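Local coordinates for flavin prenyltransferase UbiX (Methanocaldococcus jannaschii, PDB 6M8V), which probably makes the prenylated FMN cofactor of UbiD-type decarboxylases by joining a dimethylallyl group from dimethylallyl phosphate to the flavin, without a metal, at residues 87-92 / 133-138; 77-82 / 102-107; 116-121 / 165-170; 5-8 / 12-15. All coordinates share one frame; numbering follows the deposited sequence.

A parallel-sheet flavoprotein illustrates how apolar packing and a ligand pocket can share the same elements. Contacts 2, 3 and 4 each set a helix against a strand of one sheet; V79 O lies 2.8 Å from I116 N, joining contacts 2 and 3, and V80 O lies 2.8 Å from C6 N, joining contacts 2 and 4. Contact 1 pairs two helices beside contact 2, with I92 CD1 3.7 Å from C105 SG. The centres of contacts 1 and 4 are about 17 Å apart, yet both reach the phosphate of one FMN, while contact 3 holds the flavin ring of that molecule. Contact 2 faces an FMN held mainly by another subunit.

Contact 1: 87-92 / 133-138; sequences KTLSAI and LKLSNL. With FMN (flavin mononucleotide), chain B.
I92 and L135 mark the closest backbone approach between segments 87-92 and 133-138, their CA atoms 8.0 Å apart, and no hydrogen bond passes between these two segments, although K134 NZ bonds A93 O just beyond the first. The joint rests on one leucine. L135 points its CB toward the 87-92 turn, and with CG beside the backbone N (chi1 -72°) it extends both methyls in that direction. Its CD1 touches I92 CG2 at 3.7 Å and L89 CD1 at 3.9 Å, bridging two residues three apart on the facing helix, while L135 CD2 also leans on I92 CG2 at 3.8 Å. The I92 side chain runs nearly perpendicular to that of L135, whereas L89 meets it at a slant through a single methyl. I117 of strand 114-119 touches both leucines.

The first turn of helix 86-94 has a different task. K87 runs beside the FMN tail with a bend at chi2 (-115°); its CD passes O5' and its NZ donates to phosphate O3P at 3.1 Å. T88 OG1 donates to O2P, although the modelled 2.4 Å is doubtfully short. The chemistry therefore divides along one helix: an ammonium, a hydroxyl and probably the positive N-terminal end of the helix offset the phosphate charge, while methyl packing on L135 begins at the very next residue, L89, and continues one turn on at I92.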
# COMPACT_ATOMS: atom_id res chain seq x y z
N LYS A 87 -1.84 -9.55 -23.80
CA LYS A 87 -1.62 -8.20 -24.29
C LYS A 87 -2.86 -7.33 -24.10
O LYS A 87 -2.78 -6.19 -23.63
CB LYS A 87 -1.22 -8.27 -25.77
CG LYS A 87 -1.07 -6.93 -26.45
CD LYS A 87 -2.10 -6.76 -27.53
CE LYS A 87 -1.72 -5.60 -28.44
NZ LYS A 87 -2.87 -5.21 -29.30
N THR A 88 -4.03 -7.85 -24.47
CA THR A 88 -5.25 -7.06 -24.34
C THR A 88 -5.69 -6.94 -22.88
O THR A 88 -6.22 -5.90 -22.47
CB THR A 88 -6.35 -7.66 -25.22
OG1 THR A 88 -5.99 -7.51 -26.59
CG2 THR A 88 -7.68 -6.96 -24.98
N LEU A 89 -5.47 -8.00 -22.09
CA LEU A 89 -5.71 -7.90 -20.65
C LEU A 89 -4.89 -6.77 -20.04
O LEU A 89 -5.40 -5.98 -19.24
CB LEU A 89 -5.36 -9.23 -19.97
CG LEU A 89 -5.25 -9.20 -18.43
CD1 LEU A 89 -6.61 -8.93 -17.80
CD2 LEU A 89 -4.63 -10.48 -17.87
N SER A 90 -3.62 -6.67 -20.43
CA SER A 90 -2.77 -5.58 -19.96
C SER A 90 -3.32 -4.23 -20.39
O SER A 90 -3.42 -3.30 -19.57
CB SER A 90 -1.34 -5.78 -20.48
OG SER A 90 -0.59 -4.58 -20.39
N ALA A 91 -3.68 -4.09 -21.67
CA ALA A 91 -4.16 -2.82 -22.19
C ALA A 91 -5.43 -2.37 -21.49
O ALA A 91 -5.58 -1.19 -21.16
CB ALA A 91 -4.39 -2.91 -23.70
N ILE A 92 -6.37 -3.29 -21.28
CA ILE A 92 -7.60 -2.94 -20.57
C ILE A 92 -7.29 -2.49 -19.14
O ILE A 92 -7.80 -1.47 -18.66
CB ILE A 92 -8.59 -4.12 -20.58
CG1 ILE A 92 -8.97 -4.49 -22.02
CG2 ILE A 92 -9.84 -3.77 -19.80
CD1 ILE A 92 -9.72 -5.81 -22.11
N LEU A 133 -6.89 -8.83 -11.22
CA LEU A 133 -7.39 -8.37 -9.93
C LEU A 133 -7.86 -6.92 -10.01
O LEU A 133 -8.95 -6.58 -9.53
CB LEU A 133 -6.30 -8.52 -8.87
CG LEU A 133 -6.60 -7.98 -7.47
CD1 LEU A 133 -7.84 -8.66 -6.88
CD2 LEU A 133 -5.38 -8.14 -6.54
N LYS A 134 -7.05 -6.05 -10.61
CA LYS A 134 -7.43 -4.65 -10.78
C LYS A 134 -8.77 -4.53 -11.49
O LYS A 134 -9.65 -3.77 -11.05
CB LYS A 134 -6.34 -3.90 -11.55
CG LYS A 134 -6.63 -2.40 -11.74
CD LYS A 134 -5.44 -1.70 -12.38
CE LYS A 134 -5.78 -0.29 -12.83
NZ LYS A 134 -4.63 0.36 -13.55
N LEU A 135 -8.96 -5.27 -12.58
CA LEU A 135 -10.19 -5.15 -13.36
C LEU A 135 -11.38 -5.73 -12.59
O LEU A 135 -12.46 -5.14 -12.59
CB LEU A 135 -10.02 -5.85 -14.71
CG LEU A 135 -9.10 -5.08 -15.67
CD1 LEU A 135 -8.80 -5.88 -16.93
CD2 LEU A 135 -9.73 -3.75 -16.01
N SER A 136 -11.17 -6.87 -11.93
CA SER A 136 -12.21 -7.42 -11.06
C SER A 136 -12.59 -6.45 -9.95
O SER A 136 -13.78 -6.31 -9.62
CB SER A 136 -11.73 -8.75 -10.47
OG SER A 136 -12.77 -9.39 -9.76
N ASN A 137 -11.60 -5.76 -9.37
CA ASN A 137 -11.88 -4.76 -8.34
C ASN A 137 -12.71 -3.60 -8.87
O ASN A 137 -13.41 -2.94 -8.10
CB ASN A 137 -10.58 -4.20 -7.75
CG ASN A 137 -9.93 -5.15 -6.77
OD1 ASN A 137 -8.75 -5.00 -6.44
ND2 ASN A 137 -10.67 -6.14 -6.31
N LEU A 138 -12.62 -3.32 -10.17
CA LEU A 138 -13.39 -2.25 -10.79
C LEU A 138 -14.77 -2.71 -11.24
O LEU A 138 -15.53 -1.89 -11.76
CB LEU A 138 -12.64 -1.66 -11.99
CG LEU A 138 -11.31 -0.98 -11.63
CD1 LEU A 138 -10.78 -0.22 -12.82
CD2 LEU A 138 -11.47 -0.08 -10.41
N1 FMN B . -1.27 -14.78 -26.10
C2 FMN B . -1.91 -15.07 -24.91
O2 FMN B . -1.87 -14.23 -24.03
N3 FMN B . -2.57 -16.27 -24.70
C4 FMN B . -2.60 -17.20 -25.74
O4 FMN B . -3.18 -18.29 -25.64
C4A FMN B . -1.95 -16.91 -26.93
N5 FMN B . -1.99 -17.85 -27.93
C5A FMN B . -1.36 -17.59 -29.12
C6 FMN B . -1.41 -18.55 -30.11
C7 FMN B . -0.78 -18.31 -31.32
C7M FMN B . -0.85 -19.35 -32.39
C8 FMN B . -0.11 -17.12 -31.54
C8M FMN B . 0.56 -16.88 -32.86
C9 FMN B . -0.05 -16.15 -30.54
C9A FMN B . -0.68 -16.38 -29.32
N10 FMN B . -0.65 -15.43 -28.32
C10 FMN B . -1.28 -15.71 -27.12
C1' FMN B . 0.09 -14.13 -28.52
C2' FMN B . -0.85 -12.96 -28.79
O2' FMN B . -1.56 -13.19 -29.98
C3' FMN B . -0.09 -11.65 -28.92
O3' FMN B . 0.29 -11.19 -27.64
C4' FMN B . -0.92 -10.60 -29.66
O4' FMN B . -0.19 -9.40 -29.72
C5' FMN B . -2.28 -10.34 -29.04
O5' FMN B . -2.86 -9.21 -29.66
P FMN B . -4.44 -8.92 -29.63
O1P FMN B . -5.16 -10.01 -30.38
O2P FMN B . -4.90 -8.94 -28.19
O3P FMN B . -4.73 -7.57 -30.24

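Contact 2: 77-82 / 102-107. With FMN (flavin mononucleotide), chain C; PO4 (phosphate ion), chain D.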
# COMPACT_ATOMS: atom_id res chain seq x y z
N ASP A 77 -25.07 -2.73 -23.92
CA ASP A 77 -25.37 -3.38 -22.65
C ASP A 77 -24.20 -4.15 -22.06
O ASP A 77 -24.05 -4.16 -20.83
CB ASP A 77 -26.56 -4.33 -22.82
CG ASP A 77 -27.85 -3.60 -23.10
OD1 ASP A 77 -28.19 -2.68 -22.33
OD2 ASP A 77 -28.52 -3.93 -24.10
N ALA A 78 -23.37 -4.78 -22.89
CA ALA A 78 -22.31 -5.63 -22.36
C ALA A 78 -21.21 -5.79 -23.39
O ALA A 78 -21.45 -5.74 -24.60
CB ALA A 78 -22.85 -7.00 -21.94
N VAL A 79 -19.99 -6.00 -22.89
CA VAL A 79 -18.83 -6.33 -23.70
C VAL A 79 -18.33 -7.70 -23.25
O VAL A 79 -18.25 -7.98 -22.05
CB VAL A 79 -17.71 -5.28 -23.55
CG1 VAL A 79 -16.54 -5.61 -24.47
CG2 VAL A 79 -18.25 -3.91 -23.85
N VAL A 80 -17.99 -8.55 -24.22
CA VAL A 80 -17.37 -9.83 -23.94
C VAL A 80 -16.09 -9.92 -24.75
O VAL A 80 -16.13 -9.88 -25.98
CB VAL A 80 -18.29 -11.02 -24.26
CG1 VAL A 80 -17.67 -12.32 -23.73
CG2 VAL A 80 -19.67 -10.81 -23.66
N VAL A 81 -14.96 -10.02 -24.06
CA VAL A 81 -13.67 -10.21 -24.70
C VAL A 81 -13.35 -11.70 -24.58
O VAL A 81 -13.00 -12.19 -23.50
CB VAL A 81 -12.58 -9.34 -24.06
CG1 VAL A 81 -11.32 -9.36 -24.91
CG2 VAL A 81 -13.10 -7.91 -23.90
N VAL A 82 -13.50 -12.42 -25.69
CA VAL A 82 -13.34 -13.87 -25.70
C VAL A 82 -12.66 -14.31 -26.99
O VAL A 82 -13.15 -14.00 -28.09
CB VAL A 82 -14.69 -14.58 -25.52
CG1 VAL A 82 -15.73 -14.03 -26.50
CG2 VAL A 82 -14.52 -16.07 -25.73
N VAL A 102 -10.09 -2.24 -26.89
CA VAL A 102 -9.77 -1.67 -25.59
C VAL A 102 -10.56 -0.39 -25.35
O VAL A 102 -10.96 -0.09 -24.22
CB VAL A 102 -8.25 -1.44 -25.47
CG1 VAL A 102 -7.87 -0.97 -24.05
CG2 VAL A 102 -7.51 -2.71 -25.82
N ARG A 103 -10.83 0.38 -26.41
CA ARG A 103 -11.60 1.60 -26.25
C ARG A 103 -13.02 1.30 -25.76
O ARG A 103 -13.53 1.99 -24.87
CB ARG A 103 -11.62 2.39 -27.56
CG ARG A 103 -12.58 3.58 -27.59
CD ARG A 103 -12.24 4.66 -26.54
NE ARG A 103 -13.13 5.81 -26.68
CZ ARG A 103 -13.21 6.82 -25.82
NH1 ARG A 103 -12.44 6.84 -24.73
NH2 ARG A 103 -14.05 7.83 -26.04
N VAL A 104 -13.66 0.26 -26.31
CA VAL A 104 -15.02 -0.04 -25.85
C VAL A 104 -15.01 -0.69 -24.47
O VAL A 104 -15.98 -0.56 -23.71
CB VAL A 104 -15.80 -0.91 -26.87
CG1 VAL A 104 -15.86 -0.23 -28.24
CG2 VAL A 104 -15.21 -2.31 -26.98
N CYS A 105 -13.92 -1.38 -24.10
CA CYS A 105 -13.80 -1.83 -22.71
C CYS A 105 -13.65 -0.64 -21.77
O CYS A 105 -14.28 -0.60 -20.72
CB CYS A 105 -12.61 -2.78 -22.54
SG CYS A 105 -12.82 -4.35 -23.39
N ASP A 106 -12.81 0.33 -22.14
CA ASP A 106 -12.64 1.52 -21.31
C ASP A 106 -13.94 2.30 -21.20
O ASP A 106 -14.26 2.86 -20.15
CB ASP A 106 -11.52 2.40 -21.88
CG ASP A 106 -10.96 3.38 -20.86
OD1 ASP A 106 -10.64 2.97 -19.72
OD2 ASP A 106 -10.83 4.57 -21.20
N ILE A 107 -14.71 2.35 -22.29
CA ILE A 107 -16.02 2.98 -22.28
C ILE A 107 -16.96 2.24 -21.34
O ILE A 107 -17.68 2.85 -20.53
CB ILE A 107 -16.60 3.04 -23.71
CG1 ILE A 107 -15.91 4.14 -24.52
CG2 ILE A 107 -18.12 3.23 -23.67
CD1 ILE A 107 -16.22 4.08 -26.01
N1 FMN C . -10.43 9.11 -26.63
C2 FMN C . -10.44 9.78 -25.43
O2 FMN C . -9.79 9.30 -24.51
N3 FMN C . -11.17 10.95 -25.24
C4 FMN C . -11.89 11.46 -26.31
O4 FMN C . -12.55 12.50 -26.23
C4A FMN C . -11.88 10.79 -27.53
N5 FMN C . -12.61 11.31 -28.57
C5A FMN C . -12.61 10.66 -29.77
C6 FMN C . -13.35 11.21 -30.80
C7 FMN C . -13.38 10.58 -32.03
C7M FMN C . -14.18 11.18 -33.14
C8 FMN C . -12.67 9.40 -32.23
C8M FMN C . -12.71 8.74 -33.57
C9 FMN C . -11.92 8.85 -31.19
C9A FMN C . -11.90 9.48 -29.96
N10 FMN C . -11.16 8.95 -28.91
C10 FMN C . -11.16 9.61 -27.69
C1' FMN C . -10.39 7.67 -29.10
C2' FMN C . -8.89 7.90 -29.26
O2' FMN C . -8.65 8.66 -30.42
C3' FMN C . -8.12 6.59 -29.37
O3' FMN C . -8.00 6.00 -28.09
C4' FMN C . -6.76 6.80 -30.02
O4' FMN C . -6.07 5.57 -30.07
C5' FMN C . -5.89 7.84 -29.31
O5' FMN C . -4.59 7.78 -29.85
P FMN C . -3.55 9.01 -29.72
O1P FMN C . -4.09 10.19 -30.48
O2P FMN C . -3.44 9.38 -28.26
O3P FMN C . -2.20 8.60 -30.25
P PO4 D . -17.02 10.23 -25.38
O1 PO4 D . -16.93 9.90 -26.85
O2 PO4 D . -18.02 11.34 -25.15
O3 PO4 D . -17.47 9.00 -24.61
O4 PO4 D . -15.66 10.66 -24.90
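A thiol is the unusual element here: C105 SG is the atom by which helix 100-110 reaches two valines of strand 78-84. It meets V81 CG2 at 3.6 Å and V79 CG1 at 4.1 Å, so one sulfur spans two residues that point to the same face of the sheet. The SG stands beside its own backbone N (chi1 -67°), which turns it to the strand although the CB itself does not point there. V79 has a second, looser apolar neighbour in V104, with V79 CG1 4.4 Å from V104 CG2, and the V104 carbonyl lies close by. The axes of strand 78-81 and helix segment 102-107 come within 9.1 Å and run at 137° to each other, a roughly antiparallel relation of the kind expected where a helix returns across a parallel sheet.

R103, on the same helix, extends to a bound FMN held mostly by a fourth subunit. One face of its guanidinium lies over flavin N1, which is 3.6 Å from NH1, and I107 CG1 lies over the opposite face. The rotation of the group is fixed by A70 O, which accepts from NE, and by a salt bridge from NH1 to E121 of the fourth subunit. A phosphate ion, probably from the crystallisation liquor, sits at its edge and takes a weak bond from NH2 to O4 (3.4 Å).

The chemistry implies two roles for one helix: soft, uncharged packing against the sheet, and a positive group that might favour negative charge near N1 and O2 of a reduced flavin across a subunit boundary.

Contact 3: 116-121 / 165-170; sequences IIMPRE and GRVLDI. With FMN (flavin mononucleotide), chain B; PO4 (phosphate ion), chain E.
Between segments 116-121 and 165-170 the contact is apolar, in two pairs. I116 CD1 presses on I170 CG2 at 3.5 Å, and M118 lays its thioether against V167, with CG2 of the valine 3.6 Å from SD and 3.7 Å from CE. The M118 chain folds back at chi3 (63°), which places CE as well as SD against that methyl. Both pairs meet at a slant; the axes of strand 116-119 and helix segment 165-170 pass 10.8 Å apart and run nearly antiparallel.

Hydrogen bonds take over where the strand ends. The backbone O of R120 accepts from flavin N3 at 2.8 Å, and its NH2 donates almost straight to flavin O4 (2.7 Å, 175°), with O4 in the guanidinium plane; NE adds only a weak bond to the same oxygen. One residue thus reads a donor and an acceptor on the pyrimidine edge. R120 NH2 also makes a weak bond to a phosphate ion, bound too by Y150 of the second subunit, a predicted dimethylallyl phosphate ligand, so the ion may mark the substrate's phosphate site.

Charge pairs occur on both sides. E121 bridges to R103 and K110 of the third subunit; on the helix R166, another predicted substrate ligand, joins NH1 to D169 OD2 at 3.2 Å, and its NH2 pairs with E111 of a sixth subunit.

Strand 114-119 lies between strands 78-84 and 141-142, and its K114 NZ bonds I170 O. I117 points to the opposite face, onto helices 86-94 and 126-137, while L19 of helix 13-22 touches V167.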
# COMPACT_ATOMS: atom_id res chain seq x y z
N ILE A 116 -17.11 -8.34 -19.50
CA ILE A 116 -16.67 -9.71 -19.28
C ILE A 116 -15.39 -9.93 -20.07
O ILE A 116 -15.35 -9.67 -21.28
CB ILE A 116 -17.74 -10.73 -19.72
CG1 ILE A 116 -19.06 -10.48 -18.99
CG2 ILE A 116 -17.22 -12.16 -19.52
CD1 ILE A 116 -20.22 -11.33 -19.52
N ILE A 117 -14.35 -10.43 -19.40
CA ILE A 117 -13.10 -10.76 -20.06
C ILE A 117 -12.76 -12.21 -19.75
O ILE A 117 -12.99 -12.68 -18.63
CB ILE A 117 -11.94 -9.82 -19.64
CG1 ILE A 117 -11.70 -9.92 -18.14
CG2 ILE A 117 -12.26 -8.39 -20.02
CD1 ILE A 117 -10.38 -9.30 -17.69
N MET A 118 -12.22 -12.92 -20.74
CA MET A 118 -11.90 -14.34 -20.62
C MET A 118 -10.43 -14.56 -20.96
O MET A 118 -10.10 -15.04 -22.05
CB MET A 118 -12.81 -15.16 -21.54
CG MET A 118 -14.26 -14.72 -21.45
SD MET A 118 -15.43 -15.90 -22.14
CE MET A 118 -15.19 -17.32 -21.07
N PRO A 119 -9.53 -14.23 -20.04
CA PRO A 119 -8.09 -14.37 -20.34
C PRO A 119 -7.69 -15.84 -20.46
O PRO A 119 -7.99 -16.65 -19.59
CB PRO A 119 -7.42 -13.69 -19.14
CG PRO A 119 -8.42 -13.80 -18.04
CD PRO A 119 -9.77 -13.70 -18.69
N ARG A 120 -7.00 -16.16 -21.55
CA ARG A 120 -6.60 -17.53 -21.87
C ARG A 120 -5.08 -17.60 -21.84
O ARG A 120 -4.40 -17.11 -22.75
CB ARG A 120 -7.13 -17.95 -23.24
CG ARG A 120 -7.65 -19.40 -23.35
CD ARG A 120 -6.57 -20.47 -23.08
NE ARG A 120 -5.29 -20.15 -23.68
CZ ARG A 120 -4.16 -20.83 -23.46
NH1 ARG A 120 -4.15 -21.87 -22.65
NH2 ARG A 120 -3.04 -20.43 -24.05
N GLU A 121 -4.54 -18.22 -20.79
CA GLU A 121 -3.11 -18.37 -20.61
C GLU A 121 -2.88 -19.44 -19.56
O GLU A 121 -3.72 -19.65 -18.68
CB GLU A 121 -2.44 -17.05 -20.19
CG GLU A 121 -0.92 -17.10 -20.17
CD GLU A 121 -0.34 -17.70 -21.44
OE1 GLU A 121 -0.19 -18.94 -21.50
OE2 GLU A 121 -0.04 -16.93 -22.38
N GLY A 165 -22.30 -21.45 -22.08
CA GLY A 165 -23.48 -21.35 -21.24
C GLY A 165 -23.25 -20.51 -20.00
O GLY A 165 -24.11 -19.72 -19.60
N ARG A 166 -22.07 -20.65 -19.38
CA ARG A 166 -21.73 -19.82 -18.23
C ARG A 166 -21.63 -18.35 -18.61
O ARG A 166 -22.02 -17.47 -17.84
CB ARG A 166 -20.43 -20.31 -17.60
CG ARG A 166 -20.52 -21.70 -17.00
CD ARG A 166 -21.49 -21.73 -15.84
NE ARG A 166 -20.88 -21.17 -14.64
CZ ARG A 166 -21.52 -20.40 -13.77
NH1 ARG A 166 -22.79 -20.09 -13.97
NH2 ARG A 166 -20.88 -19.93 -12.70
N VAL A 167 -21.10 -18.06 -19.80
CA VAL A 167 -21.06 -16.68 -20.27
C VAL A 167 -22.47 -16.12 -20.41
O VAL A 167 -22.76 -15.00 -19.98
CB VAL A 167 -20.27 -16.57 -21.59
CG1 VAL A 167 -20.47 -15.20 -22.21
CG2 VAL A 167 -18.80 -16.84 -21.35
N LEU A 168 -23.37 -16.90 -21.01
CA LEU A 168 -24.76 -16.46 -21.12
C LEU A 168 -25.39 -16.29 -19.74
O LEU A 168 -26.18 -15.36 -19.52
CB LEU A 168 -25.57 -17.44 -21.96
CG LEU A 168 -25.19 -17.58 -23.44
CD1 LEU A 168 -26.15 -18.52 -24.17
CD2 LEU A 168 -25.13 -16.23 -24.13
N ASP A 169 -25.06 -17.17 -18.80
CA ASP A 169 -25.51 -17.00 -17.42
C ASP A 169 -25.15 -15.62 -16.88
O ASP A 169 -25.99 -14.92 -16.32
CB ASP A 169 -24.92 -18.10 -16.52
CG ASP A 169 -25.52 -19.46 -16.80
OD1 ASP A 169 -26.62 -19.52 -17.39
OD2 ASP A 169 -24.90 -20.48 -16.40
N ILE A 170 -23.88 -15.23 -17.03
CA ILE A 170 -23.41 -13.93 -16.55
C ILE A 170 -24.11 -12.79 -17.29
O ILE A 170 -24.38 -11.73 -16.71
CB ILE A 170 -21.88 -13.83 -16.70
CG1 ILE A 170 -21.19 -14.86 -15.79
CG2 ILE A 170 -21.38 -12.45 -16.36
CD1 ILE A 170 -21.31 -14.54 -14.31
N1 FMN B . -1.27 -14.78 -26.10
C2 FMN B . -1.91 -15.07 -24.91
O2 FMN B . -1.87 -14.23 -24.03
N3 FMN B . -2.57 -16.27 -24.70
C4 FMN B . -2.60 -17.20 -25.74
O4 FMN B . -3.18 -18.29 -25.64
C4A FMN B . -1.95 -16.91 -26.93
N5 FMN B . -1.99 -17.85 -27.93
C5A FMN B . -1.36 -17.59 -29.12
C6 FMN B . -1.41 -18.55 -30.11
C7 FMN B . -0.78 -18.31 -31.32
C7M FMN B . -0.85 -19.35 -32.39
C8 FMN B . -0.11 -17.12 -31.54
C8M FMN B . 0.56 -16.88 -32.86
C9 FMN B . -0.05 -16.15 -30.54
C9A FMN B . -0.68 -16.38 -29.32
N10 FMN B . -0.65 -15.43 -28.32
C10 FMN B . -1.28 -15.71 -27.12
C1' FMN B . 0.09 -14.13 -28.52
C2' FMN B . -0.85 -12.96 -28.79
O2' FMN B . -1.56 -13.19 -29.98
C3' FMN B . -0.09 -11.65 -28.92
O3' FMN B . 0.29 -11.19 -27.64
C4' FMN B . -0.92 -10.60 -29.66
O4' FMN B . -0.19 -9.40 -29.72
C5' FMN B . -2.28 -10.34 -29.04
O5' FMN B . -2.86 -9.21 -29.66
P FMN B . -4.44 -8.92 -29.63
O1P FMN B . -5.16 -10.01 -30.38
O2P FMN B . -4.90 -8.94 -28.19
O3P FMN B . -4.73 -7.57 -30.24
P PO4 E . 0.98 -20.98 -24.44
O1 PO4 E . 1.29 -20.81 -25.90
O2 PO4 E . 0.50 -22.39 -24.17
O3 PO4 E . 2.22 -20.73 -23.61
O4 PO4 E . -0.10 -20.00 -24.06

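Contact 4: 5-8 / 12-15; sequences VCIT and GVIY. With FMN (flavin mononucleotide), chain B.
Two first torsions bring I7 and V13 together. With chi1 at -42°, I7 holds CG2 anti to its backbone N, and V13, at -74°, turns CG1 back beside its own N; the two methyls meet at 3.7 Å, with the side chains set crosswise. This single pair carries the contact between the end of strand 2-7 and the start of helix 13-22. V13 CG1 also comes within 4.4 Å of the T8 carbonyl O, and I40 and P83 pack around the valine.

The CB of T8 points away from segment 12-15, and it is this carbon, not the hydroxyl, that comes nearest the FMN phosphate: CB, placed by the backbone, lies 3.3 Å from O2P, while OG1 is engaged by P83 O and S85 N. Further on, G12 adopts a positive phi, and its O receives Y15 N at 3.1 Å in the opening turn of the helix.

Strand, tight glycine-containing loop, then helix: this is the first half of a beta-alpha-beta unit in a parallel sheet of order 3-2-1-4-5-6, the Rossmann-like order, with the loop carrying G9, whose backbone N bonds FMN, at the phosphate-facing end of the sheet.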
# COMPACT_ATOMS: atom_id res chain seq x y z
N VAL A 5 -18.95 -8.29 -28.86
CA VAL A 5 -18.07 -9.45 -28.78
C VAL A 5 -16.74 -9.07 -29.39
O VAL A 5 -16.67 -8.66 -30.56
CB VAL A 5 -18.69 -10.67 -29.48
CG1 VAL A 5 -17.68 -11.81 -29.53
CG2 VAL A 5 -19.95 -11.11 -28.76
N CYS A 6 -15.66 -9.21 -28.61
CA CYS A 6 -14.32 -8.84 -29.03
C CYS A 6 -13.44 -10.07 -29.00
O CYS A 6 -13.25 -10.68 -27.94
CB CYS A 6 -13.74 -7.74 -28.13
SG CYS A 6 -14.80 -6.29 -27.86
N ILE A 7 -12.88 -10.44 -30.15
CA ILE A 7 -12.00 -11.59 -30.28
C ILE A 7 -10.56 -11.09 -30.40
O ILE A 7 -10.24 -10.35 -31.33
CB ILE A 7 -12.36 -12.46 -31.50
CG1 ILE A 7 -13.88 -12.62 -31.61
CG2 ILE A 7 -11.67 -13.82 -31.41
CD1 ILE A 7 -14.33 -13.53 -32.76
N THR A 8 -9.70 -11.51 -29.48
CA THR A 8 -8.30 -11.13 -29.52
C THR A 8 -7.44 -12.37 -29.75
O THR A 8 -7.90 -13.51 -29.66
CB THR A 8 -7.87 -10.41 -28.23
OG1 THR A 8 -8.00 -11.29 -27.10
CG2 THR A 8 -8.72 -9.17 -28.01
N GLY A 12 -8.14 -20.61 -28.38
CA GLY A 12 -9.50 -20.84 -27.94
C GLY A 12 -10.54 -19.95 -28.58
O GLY A 12 -11.57 -19.68 -27.95
N VAL A 13 -10.32 -19.49 -29.81
CA VAL A 13 -11.33 -18.70 -30.51
C VAL A 13 -12.59 -19.50 -30.79
O VAL A 13 -13.62 -18.91 -31.15
CB VAL A 13 -10.76 -18.15 -31.83
CG1 VAL A 13 -9.80 -16.99 -31.55
CG2 VAL A 13 -10.06 -19.24 -32.62
N ILE A 14 -12.55 -20.83 -30.63
CA ILE A 14 -13.76 -21.63 -30.76
C ILE A 14 -14.82 -21.19 -29.76
O ILE A 14 -16.02 -21.27 -30.04
CB ILE A 14 -13.43 -23.13 -30.61
CG1 ILE A 14 -14.67 -23.99 -30.87
CG2 ILE A 14 -12.84 -23.42 -29.23
CD1 ILE A 14 -14.39 -25.47 -30.90
N TYR A 15 -14.40 -20.71 -28.59
CA TYR A 15 -15.36 -20.18 -27.63
C TYR A 15 -16.11 -18.99 -28.22
O TYR A 15 -17.32 -18.86 -28.05
CB TYR A 15 -14.66 -19.76 -26.34
CG TYR A 15 -14.07 -20.88 -25.52
CD1 TYR A 15 -14.87 -21.87 -24.97
CD2 TYR A 15 -12.70 -20.92 -25.25
CE1 TYR A 15 -14.32 -22.88 -24.20
CE2 TYR A 15 -12.15 -21.92 -24.48
CZ TYR A 15 -12.96 -22.90 -23.96
OH TYR A 15 -12.41 -23.90 -23.19
N1 FMN B . -1.27 -14.78 -26.10
C2 FMN B . -1.91 -15.07 -24.91
O2 FMN B . -1.87 -14.23 -24.03
N3 FMN B . -2.57 -16.27 -24.70
C4 FMN B . -2.60 -17.20 -25.74
O4 FMN B . -3.18 -18.29 -25.64
C4A FMN B . -1.95 -16.91 -26.93
N5 FMN B . -1.99 -17.85 -27.93
C5A FMN B . -1.36 -17.59 -29.12
C6 FMN B . -1.41 -18.55 -30.11
C7 FMN B . -0.78 -18.31 -31.32
C7M FMN B . -0.85 -19.35 -32.39
C8 FMN B . -0.11 -17.12 -31.54
C8M FMN B . 0.56 -16.88 -32.86
C9 FMN B . -0.05 -16.15 -30.54
C9A FMN B . -0.68 -16.38 -29.32
N10 FMN B . -0.65 -15.43 -28.32
C10 FMN B . -1.28 -15.71 -27.12
C1' FMN B . 0.09 -14.13 -28.52
C2' FMN B . -0.85 -12.96 -28.79
O2' FMN B . -1.56 -13.19 -29.98
C3' FMN B . -0.09 -11.65 -28.92
O3' FMN B . 0.29 -11.19 -27.64
C4' FMN B . -0.92 -10.60 -29.66
O4' FMN B . -0.19 -9.40 -29.72
C5' FMN B . -2.28 -10.34 -29.04
O5' FMN B . -2.86 -9.21 -29.66
P FMN B . -4.44 -8.92 -29.63
O1P FMN B . -5.16 -10.01 -30.38
O2P FMN B . -4.90 -8.94 -28.19
O3P FMN B . -4.73 -7.57 -30.24